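Tungstate ABC transporter, periplasmic tungstate-binding protein (Geobacter sulfurreducens, PDB 3LR1) probably captures tungstate in the periplasm and delivers it to a membrane ABC transporter for uptake into the cell. Local coordinates at residues 9-14 / 38-43. Numbering follows the deposited sequence.
Sequences MSTTTS and VIAVGT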
HETATM    1  N   MSE A   9       6.528 -14.309  -0.366  1.00 13.43           N
HETATM    2  CA  MSE A   9       5.778 -13.221  -0.937  1.00 13.27           C
HETATM    3  C   MSE A   9       6.507 -11.900  -0.650  1.00 13.48           C
HETATM    4  O   MSE A   9       6.772 -11.537   0.512  1.00 13.05           O
HETATM    5  CB  MSE A   9       4.386 -13.160  -0.331  1.00 15.42           C
HETATM    6  CG  MSE A   9       3.543 -12.039  -0.804  1.00 21.23           C
HETATM    7 SE   MSE A   9       1.761 -12.241   0.006  1.00 43.18          SE
HETATM    8  CE  MSE A   9       2.136 -11.059   1.343  1.00 33.15           C
ATOM      9  N   SER A  10       6.784 -11.142  -1.692  1.00 13.74           N
ATOM     10  CA  SER A  10       7.284  -9.771  -1.464  1.00 12.94           C
ATOM     11  C   SER A  10       6.098  -8.823  -1.447  1.00 12.96           C
ATOM     12  O   SER A  10       5.110  -9.004  -2.182  1.00 12.58           O
ATOM     13  CB  SER A  10       8.318  -9.299  -2.493  1.00 12.69           C
ATOM     14  OG  SER A  10       7.711  -9.162  -3.754  1.00 12.34           O
ATOM     15  N   THR A  11       6.212  -7.829  -0.584  1.00 12.20           N
ATOM     16  CA  THR A  11       5.181  -6.788  -0.395  1.00 13.84           C
ATOM     17  C   THR A  11       5.829  -5.522   0.118  1.00 14.48           C
ATOM     18  O   THR A  11       7.075  -5.429   0.220  1.00 13.70           O
ATOM     19  CB  THR A  11       4.042  -7.251   0.502  1.00 13.38           C
ATOM     20  OG1 THR A  11       2.903  -6.363   0.388  1.00 16.76           O
ATOM     21  CG2 THR A  11       4.421  -7.460   1.934  1.00 12.94           C
ATOM     22  N   THR A  12       5.037  -4.515   0.409  1.00 17.43           N
ATOM     23  CA  THR A  12       5.655  -3.325   0.956  1.00 19.76           C
ATOM     24  C   THR A  12       5.481  -3.241   2.462  1.00 22.32           C
ATOM     25  O   THR A  12       4.558  -3.839   3.034  1.00 21.91           O
ATOM     26  CB  THR A  12       5.101  -2.053   0.344  1.00 19.47           C
ATOM     27  OG1 THR A  12       3.779  -1.916   0.771  1.00 21.97           O
ATOM     28  CG2 THR A  12       5.185  -2.066  -1.161  1.00 16.68           C
ATOM     29  N   THR A  13       6.443  -2.565   3.111  1.00 26.19           N
ATOM     30  CA  THR A  13       6.429  -2.357   4.547  1.00 27.23           C
ATOM     31  C   THR A  13       5.118  -1.738   4.978  1.00 27.80           C
ATOM     32  O   THR A  13       4.579  -2.056   6.033  1.00 28.24           O
ATOM     33  CB  THR A  13       7.547  -1.413   4.971  1.00 29.09           C
ATOM     34  OG1 THR A  13       8.834  -2.023   4.684  1.00 34.82           O
ATOM     35  CG2 THR A  13       7.399  -1.183   6.419  1.00 31.11           C
ATOM     36  N   SER A  14       4.635  -0.815   4.167  1.00 27.68           N
ATOM     37  CA  SER A  14       3.329  -0.195   4.325  1.00 28.13           C
ATOM     38  C   SER A  14       2.144  -1.246   4.400  1.00 27.64           C
ATOM     39  O   SER A  14       1.299  -1.223   5.304  1.00 26.88           O
ATOM     40  CB  SER A  14       3.206   0.942   3.227  1.00 29.18           C
ATOM     41  OG  SER A  14       4.483   1.754   3.067  1.00 28.50           O
ATOM     42  N   VAL A  38       6.577 -13.353   4.590  1.00 14.05           N
ATOM     43  CA  VAL A  38       6.281 -12.026   4.127  1.00 15.78           C
ATOM     44  C   VAL A  38       7.576 -11.199   4.161  1.00 14.92           C
ATOM     45  O   VAL A  38       8.164 -10.972   5.223  1.00 14.50           O
ATOM     46  CB  VAL A  38       5.181 -11.366   5.008  1.00 15.34           C
ATOM     47  CG1 VAL A  38       4.921  -9.954   4.600  1.00 16.45           C
ATOM     48  CG2 VAL A  38       3.894 -12.188   5.008  1.00 18.06           C
ATOM     49  N   ILE A  39       7.983 -10.726   2.997  1.00 15.12           N
ATOM     50  CA  ILE A  39       9.239  -9.934   2.787  1.00 14.28           C
ATOM     51  C   ILE A  39       8.766  -8.524   2.419  1.00 13.98           C
ATOM     52  O   ILE A  39       8.379  -8.257   1.279  1.00 13.29           O
ATOM     53  CB  ILE A  39      10.138 -10.551   1.700  1.00 13.40           C
ATOM     54  CG1 ILE A  39      10.581 -11.962   2.189  1.00 13.92           C
ATOM     55  CG2 ILE A  39      11.329  -9.606   1.360  1.00 12.39           C
ATOM     56  CD1 ILE A  39      11.253 -12.840   1.112  1.00 16.43           C
ATOM     57  N   ALA A  40       8.716  -7.664   3.419  1.00 13.86           N
ATOM     58  CA  ALA A  40       8.180  -6.340   3.294  1.00 14.53           C
ATOM     59  C   ALA A  40       9.321  -5.331   3.160  1.00 14.79           C
ATOM     60  O   ALA A  40      10.132  -5.109   4.070  1.00 15.67           O
ATOM     61  CB  ALA A  40       7.300  -6.000   4.502  1.00 16.28           C
ATOM     62  N   VAL A  41       9.392  -4.752   1.979  1.00 13.52           N
ATOM     63  CA  VAL A  41      10.495  -3.919   1.559  1.00 13.84           C
ATOM     64  C   VAL A  41       9.909  -2.710   0.846  1.00 14.93           C
ATOM     65  O   VAL A  41       8.673  -2.541   0.812  1.00 15.86           O
ATOM     66  CB  VAL A  41      11.518  -4.740   0.724  1.00 13.98           C
ATOM     67  CG1 VAL A  41      12.371  -5.675   1.647  1.00 14.45           C
ATOM     68  CG2 VAL A  41      10.879  -5.470  -0.433  1.00 13.72           C
ATOM     69  N   GLY A  42      10.721  -1.841   0.270  1.00 13.97           N
ATOM     70  CA  GLY A  42      10.151  -0.744  -0.593  1.00 16.10           C
ATOM     71  C   GLY A  42       9.473  -1.298  -1.868  1.00 15.55           C
ATOM     72  O   GLY A  42       9.620  -2.486  -2.240  1.00 15.31           O
ATOM     73  N   THR A  43       8.642  -0.490  -2.514  1.00 16.27           N
ATOM     74  CA  THR A  43       7.899  -0.921  -3.703  1.00 16.72           C
ATOM     75  C   THR A  43       8.818  -1.429  -4.807  1.00 15.68           C
ATOM     76  O   THR A  43       8.578  -2.488  -5.431  1.00 16.23           O
ATOM     77  CB  THR A  43       7.019   0.213  -4.246  1.00 18.22           C
ATOM     78  OG1 THR A  43       6.047   0.600  -3.259  1.00 22.88           O
ATOM     79  CG2 THR A  43       6.261  -0.210  -5.462  1.00 18.42           C
TER
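Met9, Thr11 and Ile39 carry a parallel pairing between the C-terminal halves of strands 6-12 and 35-41. Met9 O accepts Ile39 N at 2.9 Å, almost in line with its C=O bond, and Ile39 O in turn accepts Thr11 N at 2.9 Å, a donor tilted out of the carbonyl plane. Thr11 O then takes Val41 N (3.0 Å, 171° at the hydrogen), and the last bond, Thr13 N to Val41 O, is longer and more bent at 3.2 Å and 145°, as the first chain turns into helix 13-18. On one face the side chain of Thr11 passes obliquely over that of Val38, CG2 touching Val38 CG1 at 3.7 Å. With OG1 anti to the backbone N (chi1 -165°), Thr11 keeps its methyl on Val38 while the hydroxyl bonds Phe59 O on the neighbouring strand. On the same face the selenomethionine Met9 runs extended as far as SE, where the chain bends and sets CE 4.2 Å from Val38 CG2; Leu21 of helix 20-32 touches both residues. Ile39 and Ser10 occupy the other face, where Ile39 meets Leu49 and Ser10 OG bonds Ala46 O, both of helix 43-51. At the C-terminal ends the side chains of Thr12 and Val41 diverge, and Thr12 and Gly42 take N-cap positions. Thr12 OG1 bonds Thr15 OG1, while its CG2 lies 3.5 Å from Thr43 OG1, the two side chains alongside each other. This is a beta-alpha-beta crossover through helices 13-18 and 20-32, as in the alpha/beta lobes of periplasmic binding proteins; a bound tungsten ion about 4 Å from the Thr12 side chain is consistent with these helix N-termini bordering the tungstate site.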